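Side-chain contacts in iron-regulated ABC transporter siderophore-binding protein SirA (Staphylococcus aureus subsp. aureus, PDB 3MWF), which binds staphyloferrin B as its iron(III) complex and probably delivers this siderophore to an ABC transporter for iron uptake in Staphylococcus aureus: residues A[35-40]-A[276-281]; A[53-58]-A[272-277]. All blocks are in the same frame, centred on the assembly; numbering follows the deposited sequence.

Interaction 1: residues A[35-40]-A[276-281]; sequences AVSLGV and GYKSSL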
ATOM      1  N   ALA A  35      -9.908   4.155   8.067  1.00 15.51           N
ATOM      2  CA  ALA A  35     -10.772   4.656   9.157  1.00 16.16           C
ATOM      3  C   ALA A  35     -11.213   6.085   8.825  1.00 17.15           C
ATOM      4  O   ALA A  35     -12.409   6.427   8.871  1.00 18.21           O
ATOM      5  CB  ALA A  35     -10.013   4.632  10.473  1.00 16.48           C
ATOM      6  N   VAL A  36     -10.243   6.924   8.475  1.00 16.38           N
ATOM      7  CA  VAL A  36     -10.555   8.302   8.077  1.00 17.10           C
ATOM      8  C   VAL A  36     -11.526   8.358   6.884  1.00 18.05           C
ATOM      9  O   VAL A  36     -12.510   9.129   6.881  1.00 18.53           O
ATOM     10  CB  VAL A  36      -9.241   9.086   7.823  1.00 16.64           C
ATOM     11  CG1 VAL A  36      -9.493  10.426   7.101  1.00 19.24           C
ATOM     12  CG2 VAL A  36      -8.463   9.306   9.134  1.00 15.84           C
ATOM     13  N   SER A  37     -11.281   7.512   5.887  1.00 17.23           N
ATOM     14  CA  SER A  37     -12.115   7.436   4.685  1.00 18.20           C
ATOM     15  C   SER A  37     -13.567   7.040   4.990  1.00 19.13           C
ATOM     16  O   SER A  37     -14.514   7.450   4.274  1.00 18.72           O
ATOM     17  CB  SER A  37     -11.486   6.433   3.713  1.00 16.51           C
ATOM     18  OG  SER A  37     -10.249   6.936   3.213  1.00 17.80           O
ATOM     19  N   LEU A  38     -13.731   6.242   6.040  1.00 19.75           N
ATOM     20  CA  LEU A  38     -15.049   5.779   6.486  1.00 21.49           C
ATOM     21  C   LEU A  38     -15.708   6.747   7.487  1.00 22.79           C
ATOM     22  O   LEU A  38     -16.799   6.461   8.003  1.00 24.21           O
ATOM     23  CB  LEU A  38     -14.939   4.377   7.087  1.00 20.94           C
ATOM     24  CG  LEU A  38     -14.625   3.242   6.102  1.00 19.85           C
ATOM     25  CD1 LEU A  38     -14.306   1.982   6.853  1.00 20.05           C
ATOM     26  CD2 LEU A  38     -15.787   2.993   5.144  1.00 22.29           C
ATOM     27  N   GLY A  39     -15.040   7.866   7.761  1.00 23.34           N
ATOM     28  CA  GLY A  39     -15.570   8.929   8.637  1.00 24.29           C
ATOM     29  C   GLY A  39     -15.345   8.691  10.122  1.00 24.63           C
ATOM     30  O   GLY A  39     -16.031   9.298  10.963  1.00 25.17           O
ATOM     31  N   VAL A  40     -14.406   7.805  10.450  1.00 23.53           N
ATOM     32  CA  VAL A  40     -14.078   7.480  11.834  1.00 24.25           C
ATOM     33  C   VAL A  40     -12.633   7.858  12.167  1.00 23.68           C
ATOM     34  O   VAL A  40     -11.703   7.155  11.752  1.00 25.52           O
ATOM     35  CB  VAL A  40     -14.293   5.963  12.122  1.00 24.45           C
ATOM     36  CG1 VAL A  40     -14.032   5.638  13.588  1.00 25.66           C
ATOM     37  CG2 VAL A  40     -15.687   5.516  11.729  1.00 26.33           C
ATOM     38  N   GLY A 276      -3.371   2.801   1.647  1.00 13.40           N
ATOM     39  CA  GLY A 276      -4.781   2.920   1.997  1.00 14.45           C
ATOM     40  C   GLY A 276      -5.704   3.195   0.841  1.00 14.03           C
ATOM     41  O   GLY A 276      -5.337   3.031  -0.339  1.00 14.59           O
ATOM     42  N   TYR A 277      -6.910   3.644   1.204  1.00 13.84           N
ATOM     43  CA  TYR A 277      -7.938   3.960   0.234  1.00 14.55           C
ATOM     44  C   TYR A 277      -7.640   5.252  -0.504  1.00 14.98           C
ATOM     45  O   TYR A 277      -7.650   5.287  -1.742  1.00 14.57           O
ATOM     46  CB  TYR A 277      -9.307   4.053   0.904  1.00 14.00           C
ATOM     47  CG  TYR A 277     -10.348   4.409  -0.123  1.00 15.63           C
ATOM     48  CD1 TYR A 277     -10.843   3.446  -0.981  1.00 13.58           C
ATOM     49  CD2 TYR A 277     -10.747   5.746  -0.301  1.00 15.11           C
ATOM     50  CE1 TYR A 277     -11.771   3.773  -1.988  1.00 17.52           C
ATOM     51  CE2 TYR A 277     -11.667   6.078  -1.298  1.00 17.24           C
ATOM     52  CZ  TYR A 277     -12.163   5.096  -2.124  1.00 18.49           C
ATOM     53  OH  TYR A 277     -13.080   5.436  -3.094  1.00 20.54           O
ATOM     54  N   LYS A 278      -7.350   6.313   0.246  1.00 14.15           N
ATOM     55  CA  LYS A 278      -7.122   7.620  -0.393  1.00 14.81           C
ATOM     56  C   LYS A 278      -5.984   7.604  -1.422  1.00 15.30           C
ATOM     57  O   LYS A 278      -6.108   8.209  -2.495  1.00 14.53           O
ATOM     58  CB  LYS A 278      -6.893   8.711   0.659  1.00 14.89           C
ATOM     59  CG  LYS A 278      -8.186   9.061   1.368  1.00 16.38           C
ATOM     60  CD  LYS A 278      -7.944  10.082   2.439  1.00 18.87           C
ATOM     61  CE  LYS A 278      -9.291  10.532   3.035  1.00 20.87           C
ATOM     62  NZ  LYS A 278     -10.046  11.492   2.140  1.00 22.98           N
ATOM     63  N   SER A 279      -4.885   6.906  -1.119  0.50 14.95           N
ATOM     64  CA  SER A 279      -3.751   6.860  -2.043  0.50 14.82           C
ATOM     65  C   SER A 279      -4.056   6.116  -3.321  0.50 14.98           C
ATOM     66  O   SER A 279      -3.406   6.357  -4.333  0.50 15.01           O
ATOM     67  CB  SER A 279      -2.533   6.177  -1.422  0.50 15.16           C
ATOM     68  OG  SER A 279      -1.988   6.961  -0.397  0.50 12.79           O
ATOM     69  N   SER A 280      -4.997   5.179  -3.260  1.00 15.42           N
ATOM     70  CA  SER A 280      -5.333   4.382  -4.471  1.00 16.28           C
ATOM     71  C   SER A 280      -5.838   5.320  -5.571  1.00 16.23           C
ATOM     72  O   SER A 280      -5.369   5.260  -6.723  1.00 15.74           O
ATOM     73  CB  SER A 280      -6.325   3.228  -4.181  1.00 17.03           C
ATOM     74  OG  SER A 280      -7.665   3.655  -3.968  1.00 18.42           O
ATOM     75  N   LEU A 281      -6.735   6.233  -5.184  1.00 16.55           N
ATOM     76  CA  LEU A 281      -7.277   7.203  -6.129  1.00 16.27           C
ATOM     77  C   LEU A 281      -6.181   8.151  -6.601  1.00 16.86           C
ATOM     78  O   LEU A 281      -6.080   8.471  -7.800  1.00 16.23           O
ATOM     79  CB  LEU A 281      -8.439   7.971  -5.469  1.00 16.26           C
ATOM     80  CG  LEU A 281      -9.552   7.082  -4.892  1.00 17.17           C
ATOM     81  CD1 LEU A 281     -10.644   7.966  -4.267  1.00 18.43           C
ATOM     82  CD2 LEU A 281     -10.176   6.168  -5.961  1.00 19.59           C
TER
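Tyr277 OH is gripped by two groups of helix 130-155, Leu136 O and Lys139 NZ, while the ring that carries it meets Ser37 across the contact. With chi1 at 179°, this ring swings away from its own backbone N. Ser37 OG, bonded within its helix to Asp33 O, approaches the ring obliquely, 3.7 Å from Tyr277 CD2, and Lys278 CG lies 3.5 Å from Ser37 OG. No hydrogen bond joins the two segments. The Lys278 chain runs extended past the serine and bends only at its last torsion (chi4 -77°). Its stem therefore lies alongside Ser37, and Lys278 CE ends 4.1 Å from Val36 CG1, the two side chains crossing at about a right angle. Asp33 OD1 accepts Lys278 N and, weakly, Tyr277 N, a polar tie from helix 29-37 to the start of helix 277-290. Helix 29-37 stops just here: Gly39 has positive phi, and Val40 N to Ala35 O (2.9 Å) with Gly39 N to Val36 O (3.0 Å) completes a Schellman motif. The contact lies beside helix 130-155, which runs between the six-strand and five-strand sheets, consistent with the long lobe-linking helix of class III substrate-binding proteins.

Interaction 2: residues A[53-58]-A[272-277]; sequences PKFEYI and NLAGGY. With SE8 (5-[(2-{[(3S)-5-{[(2S)-2-amino-2-carboxyethyl]amino}-3-carboxy-3-hydroxy-5-oxopentanoyl]amino}ethyl)amino]-2,5-dioxopentanoic acid), chain C.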
ATOM      1  N   PRO A  53       5.128  12.390  12.969  1.00 15.65           N
ATOM      2  CA  PRO A  53       4.393  11.155  13.296  1.00 15.68           C
ATOM      3  C   PRO A  53       3.182  10.864  12.411  1.00 14.97           C
ATOM      4  O   PRO A  53       2.608   9.774  12.536  1.00 13.62           O
ATOM      5  CB  PRO A  53       3.921  11.439  14.725  1.00 15.84           C
ATOM      6  CG  PRO A  53       3.643  12.858  14.714  1.00 17.64           C
ATOM      7  CD  PRO A  53       4.748  13.482  13.890  1.00 15.57           C
ATOM      8  N   LYS A  54       2.782  11.810  11.553  1.00 14.57           N
ATOM      9  CA  LYS A  54       1.556  11.679  10.766  1.00 14.53           C
ATOM     10  C   LYS A  54       1.785  12.226   9.362  1.00 14.21           C
ATOM     11  O   LYS A  54       2.240  13.361   9.202  1.00 14.27           O
ATOM     12  CB  LYS A  54       0.405  12.472  11.419  1.00 14.05           C
ATOM     13  CG  LYS A  54      -0.017  11.931  12.811  1.00 15.56           C
ATOM     14  CD  LYS A  54      -0.877  12.946  13.564  1.00 16.07           C
ATOM     15  CE  LYS A  54      -1.166  12.423  14.996  1.00 19.40           C
ATOM     16  NZ  LYS A  54      -1.891  13.464  15.787  1.00 21.32           N
ATOM     17  N   PHE A  55       1.473  11.429   8.348  1.00 14.17           N
ATOM     18  CA  PHE A  55       1.631  11.893   6.974  1.00 14.00           C
ATOM     19  C   PHE A  55       0.889  13.208   6.748  1.00 14.77           C
ATOM     20  O   PHE A  55      -0.262  13.376   7.191  1.00 14.09           O
ATOM     21  CB  PHE A  55       1.062  10.883   5.967  1.00 14.56           C
ATOM     22  CG  PHE A  55       1.874   9.632   5.821  1.00 13.07           C
ATOM     23  CD1 PHE A  55       3.234   9.691   5.511  1.00 11.91           C
ATOM     24  CD2 PHE A  55       1.257   8.372   5.931  1.00 13.89           C
ATOM     25  CE1 PHE A  55       3.995   8.530   5.349  1.00 13.36           C
ATOM     26  CE2 PHE A  55       1.996   7.221   5.773  1.00 11.71           C
ATOM     27  CZ  PHE A  55       3.360   7.266   5.486  1.00 12.63           C
ATOM     28  N   GLU A  56       1.544  14.123   6.037  0.50 15.57           N
ATOM     29  CA  GLU A  56       0.954  15.430   5.709  0.50 17.26           C
ATOM     30  C   GLU A  56      -0.463  15.345   5.128  0.50 17.13           C
ATOM     31  O   GLU A  56      -1.366  16.098   5.520  0.50 17.54           O
ATOM     32  CB  GLU A  56       1.876  16.194   4.746  0.50 17.54           C
ATOM     33  CG  GLU A  56       1.481  17.650   4.556  0.50 18.94           C
ATOM     34  CD  GLU A  56       1.875  18.495   5.755  0.50 21.71           C
ATOM     35  OE1 GLU A  56       2.310  17.908   6.767  0.50 21.85           O
ATOM     36  OE2 GLU A  56       1.769  19.736   5.691  0.50 23.17           O
ATOM     37  N   TYR A  57      -0.679  14.399   4.216  1.00 17.23           N
ATOM     38  CA  TYR A  57      -1.963  14.285   3.534  1.00 17.11           C
ATOM     39  C   TYR A  57      -3.141  13.982   4.479  1.00 17.81           C
ATOM     40  O   TYR A  57      -4.274  14.345   4.192  1.00 18.55           O
ATOM     41  CB  TYR A  57      -1.902  13.294   2.341  1.00 16.73           C
ATOM     42  CG  TYR A  57      -2.215  11.854   2.737  1.00 16.21           C
ATOM     43  CD1 TYR A  57      -1.220  11.027   3.218  1.00 14.96           C
ATOM     44  CD2 TYR A  57      -3.516  11.368   2.683  1.00 16.07           C
ATOM     45  CE1 TYR A  57      -1.506   9.693   3.618  1.00 15.49           C
ATOM     46  CE2 TYR A  57      -3.830  10.064   3.066  1.00 14.86           C
ATOM     47  CZ  TYR A  57      -2.808   9.241   3.541  1.00 15.56           C
ATOM     48  OH  TYR A  57      -3.117   7.961   3.917  1.00 14.75           O
ATOM     49  N   ILE A  58      -2.858  13.379   5.630  1.00 16.82           N
ATOM     50  CA  ILE A  58      -3.908  12.957   6.555  1.00 18.10           C
ATOM     51  C   ILE A  58      -3.883  13.589   7.959  1.00 18.12           C
ATOM     52  O   ILE A  58      -4.827  13.388   8.754  1.00 18.63           O
ATOM     53  CB  ILE A  58      -3.872  11.403   6.662  1.00 18.02           C
ATOM     54  CG1 ILE A  58      -5.227  10.829   7.083  1.00 18.51           C
ATOM     55  CG2 ILE A  58      -2.685  10.911   7.524  1.00 17.92           C
ATOM     56  CD1 ILE A  58      -5.267   9.301   6.986  1.00 21.57           C
ATOM     57  N   ASN A 272       3.455   3.615  -2.057  1.00 11.79           N
ATOM     58  CA  ASN A 272       3.611   2.461  -1.192  1.00 11.43           C
ATOM     59  C   ASN A 272       3.289   2.663   0.286  1.00 11.35           C
ATOM     60  O   ASN A 272       2.676   1.781   0.927  1.00 11.17           O
ATOM     61  CB  ASN A 272       5.052   1.911  -1.267  1.00 11.45           C
ATOM     62  CG  ASN A 272       5.158   0.554  -0.607  1.00 12.56           C
ATOM     63  OD1 ASN A 272       4.375  -0.355  -0.917  1.00 11.60           O
ATOM     64  ND2 ASN A 272       6.113   0.411   0.301  1.00 11.96           N
ATOM     65  N   LEU A 273       3.726   3.787   0.847  1.00 10.84           N
ATOM     66  CA  LEU A 273       3.713   3.848   2.335  1.00 10.73           C
ATOM     67  C   LEU A 273       2.345   4.020   2.954  1.00 10.86           C
ATOM     68  O   LEU A 273       2.088   3.416   4.006  1.00 12.46           O
ATOM     69  CB  LEU A 273       4.663   4.930   2.850  1.00 10.50           C
ATOM     70  CG  LEU A 273       6.131   4.766   2.464  1.00 12.39           C
ATOM     71  CD1 LEU A 273       6.979   5.947   3.003  1.00 13.54           C
ATOM     72  CD2 LEU A 273       6.790   3.411   2.837  1.00 12.51           C
ATOM     73  N   ALA A 274       1.495   4.848   2.346  1.00 10.96           N
ATOM     74  CA  ALA A 274       0.193   5.136   2.932  1.00 11.68           C
ATOM     75  C   ALA A 274      -0.707   3.900   2.984  1.00 11.17           C
ATOM     76  O   ALA A 274      -1.460   3.712   3.955  1.00 11.89           O
ATOM     77  CB  ALA A 274      -0.495   6.308   2.215  1.00 12.04           C
ATOM     78  N   GLY A 275      -0.629   3.071   1.948  1.00 11.68           N
ATOM     79  CA  GLY A 275      -1.209   1.728   1.978  1.00 12.41           C
ATOM     80  C   GLY A 275      -2.714   1.663   1.920  1.00 13.30           C
ATOM     81  O   GLY A 275      -3.289   0.582   2.092  1.00 13.77           O
ATOM     82  N   GLY A 276      -3.371   2.801   1.647  1.00 13.40           N
ATOM     83  CA  GLY A 276      -4.781   2.920   1.997  1.00 14.45           C
ATOM     84  C   GLY A 276      -5.704   3.195   0.841  1.00 14.03           C
ATOM     85  O   GLY A 276      -5.337   3.031  -0.339  1.00 14.59           O
ATOM     86  N   TYR A 277      -6.910   3.644   1.204  1.00 13.84           N
ATOM     87  CA  TYR A 277      -7.938   3.960   0.234  1.00 14.55           C
ATOM     88  C   TYR A 277      -7.640   5.252  -0.504  1.00 14.98           C
ATOM     89  O   TYR A 277      -7.650   5.287  -1.742  1.00 14.57           O
ATOM     90  CB  TYR A 277      -9.307   4.053   0.904  1.00 14.00           C
ATOM     91  CG  TYR A 277     -10.348   4.409  -0.123  1.00 15.63           C
ATOM     92  CD1 TYR A 277     -10.843   3.446  -0.981  1.00 13.58           C
ATOM     93  CD2 TYR A 277     -10.747   5.746  -0.301  1.00 15.11           C
ATOM     94  CE1 TYR A 277     -11.771   3.773  -1.988  1.00 17.52           C
ATOM     95  CE2 TYR A 277     -11.667   6.078  -1.298  1.00 17.24           C
ATOM     96  CZ  TYR A 277     -12.163   5.096  -2.124  1.00 18.49           C
ATOM     97  OH  TYR A 277     -13.080   5.436  -3.094  1.00 20.54           O
TER
HETATM   98  C1  SE8 C   1       9.476  -2.556   7.659  1.00 15.32           C
HETATM   99  C2  SE8 C   1      10.293  -1.764   6.676  1.00 15.19           C
HETATM  100  C3  SE8 C   1       9.768  -0.342   6.559  1.00 12.64           C
HETATM  101  N4  SE8 C   1       8.433  -0.276   5.973  1.00 12.67           N
HETATM  102  C5  SE8 C   1       8.245  -0.087   4.682  1.00 14.42           C
HETATM  103  C6  SE8 C   1       6.828  -0.204   4.179  1.00 12.23           C
HETATM  104  C7  SE8 C   1       6.465  -1.665   3.911  1.00 13.83           C
HETATM  105  C8  SE8 C   1       4.964  -1.728   3.571  1.00 12.42           C
HETATM  106  C9  SE8 C   1       4.488  -3.087   3.062  1.00 12.89           C
HETATM  107  N10 SE8 C   1       5.051  -4.179   3.576  1.00 12.42           N
HETATM  108  C11 SE8 C   1       4.589  -5.473   3.130  1.00 16.54           C
HETATM  109  C12 SE8 C   1       4.014  -6.272   4.286  1.00 22.20           C
HETATM  110  N13 SE8 C   1       3.959  -7.698   3.996  1.00 28.35           N
HETATM  111  C14 SE8 C   1       5.013  -8.554   4.147  1.00 30.94           C
HETATM  112  C15 SE8 C   1       6.174  -8.155   5.009  1.00 31.51           C
HETATM  113  C16 SE8 C   1       6.975  -7.265   4.092  1.00 27.47           C
HETATM  114  C17 SE8 C   1       7.734  -6.156   4.753  1.00 23.01           C
HETATM  115  C18 SE8 C   1       9.155  -6.168   4.448  1.00 22.62           C
HETATM  116  O19 SE8 C   1       9.636  -2.330   8.887  1.00 14.72           O
HETATM  117  O20 SE8 C   1       8.714  -3.439   7.218  1.00 13.74           O
HETATM  118  N21 SE8 C   1      10.258  -2.445   5.367  1.00 13.76           N
HETATM  119  O22 SE8 C   1       9.135   0.164   3.893  1.00 14.01           O
HETATM  120  C23 SE8 C   1       7.334  -2.226   2.800  1.00 13.21           C
HETATM  121  O24 SE8 C   1       7.095  -1.908   1.608  1.00 13.16           O
HETATM  122  O25 SE8 C   1       8.272  -3.014   3.083  1.00 12.77           O
HETATM  123  O26 SE8 C   1       6.771  -2.438   5.085  1.00 13.11           O
HETATM  124  O27 SE8 C   1       3.599  -3.136   2.218  1.00 12.69           O
HETATM  125  O28 SE8 C   1       5.073  -9.631   3.583  1.00 37.49           O
HETATM  126  O29 SE8 C   1       7.189  -5.238   5.373  1.00 16.88           O
HETATM  127  O30 SE8 C   1       9.769  -5.108   4.513  1.00 16.43           O
HETATM  128  O31 SE8 C   1       9.714  -7.234   4.084  1.00 27.30           O
HETATM  129  O   HOH W   1      -1.735   6.239   5.739  1.00 13.99           O
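Phe55 and Ala274 bring the two backbones closest, with 8.0 Å between Phe55 CA and Ala274 CA, too far for direct backbone pairing. On one side the chain folds into a turn, Ile58 N reaching Phe55 O at 3.0 Å; on the other it leaves helical geometry at Gly275, whose phi is positive. The Phe55 ring leans obliquely on the other segment: Phe55 CZ is 3.8 Å from Leu273 CB, and the neighbouring ring atom CE2 sits near Ala274 CA. Phe55 and Leu273 cross at about a right angle. Tyr57, turned by chi1 of 89° so that CG sits between the backbone N and carbonyl carbon, presents its phenol end to the alanine methyl, Tyr57 OH lying 3.5 Å from Ala274 CB. Ile58 CB lies over the centre of one face of this ring. The phenol is hydrogen-bonded to Asp33 OD2 of helix 29-37, and a water also donates to Tyr57 OH at 2.9 Å and to Ala274 O at 3.1 Å. Asn272 ND2 donates to the carboxylate oxygen O24 of staphyloferrin B (2.8 Å, N-H...O angle 159°), and Leu273 CD2 touches ligand atom C6, so the segment packed against Phe55 also lines the siderophore pocket. The contact joins the loop between strands 44-45 and 66-70 to the last residues of helix 268-273 and the short loop before helix 277-290; Ile269, near the start of helix 268-273, touches both rings, and Gln29 of helix 29-37 packs on Phe55.

How the interactions relate
From the N terminus, the chain passes residues 35-40 and then 53-58 before making a long excursion through helix 130-155 and the whole five-strand sheet. On its return, 272-277 closes interaction 2 across 213 intervening residues, and 276-281 closes interaction 1 across 235. The contacts are therefore nested, interaction 2 inside interaction 1, with Gly276 and Tyr277 common to both. Their centres lie 10 Å apart, and they meet, among other places, where Val36 CG2 packs 3.9 Å from Ile58 CD1 and Lys278 CB 4.1 Å from Tyr57 CE2. Both contacts share the carboxylate of Asp33. Together they join the N-terminal helix 29-37 and the loop after strand 44-45 to two successive C-terminal helices.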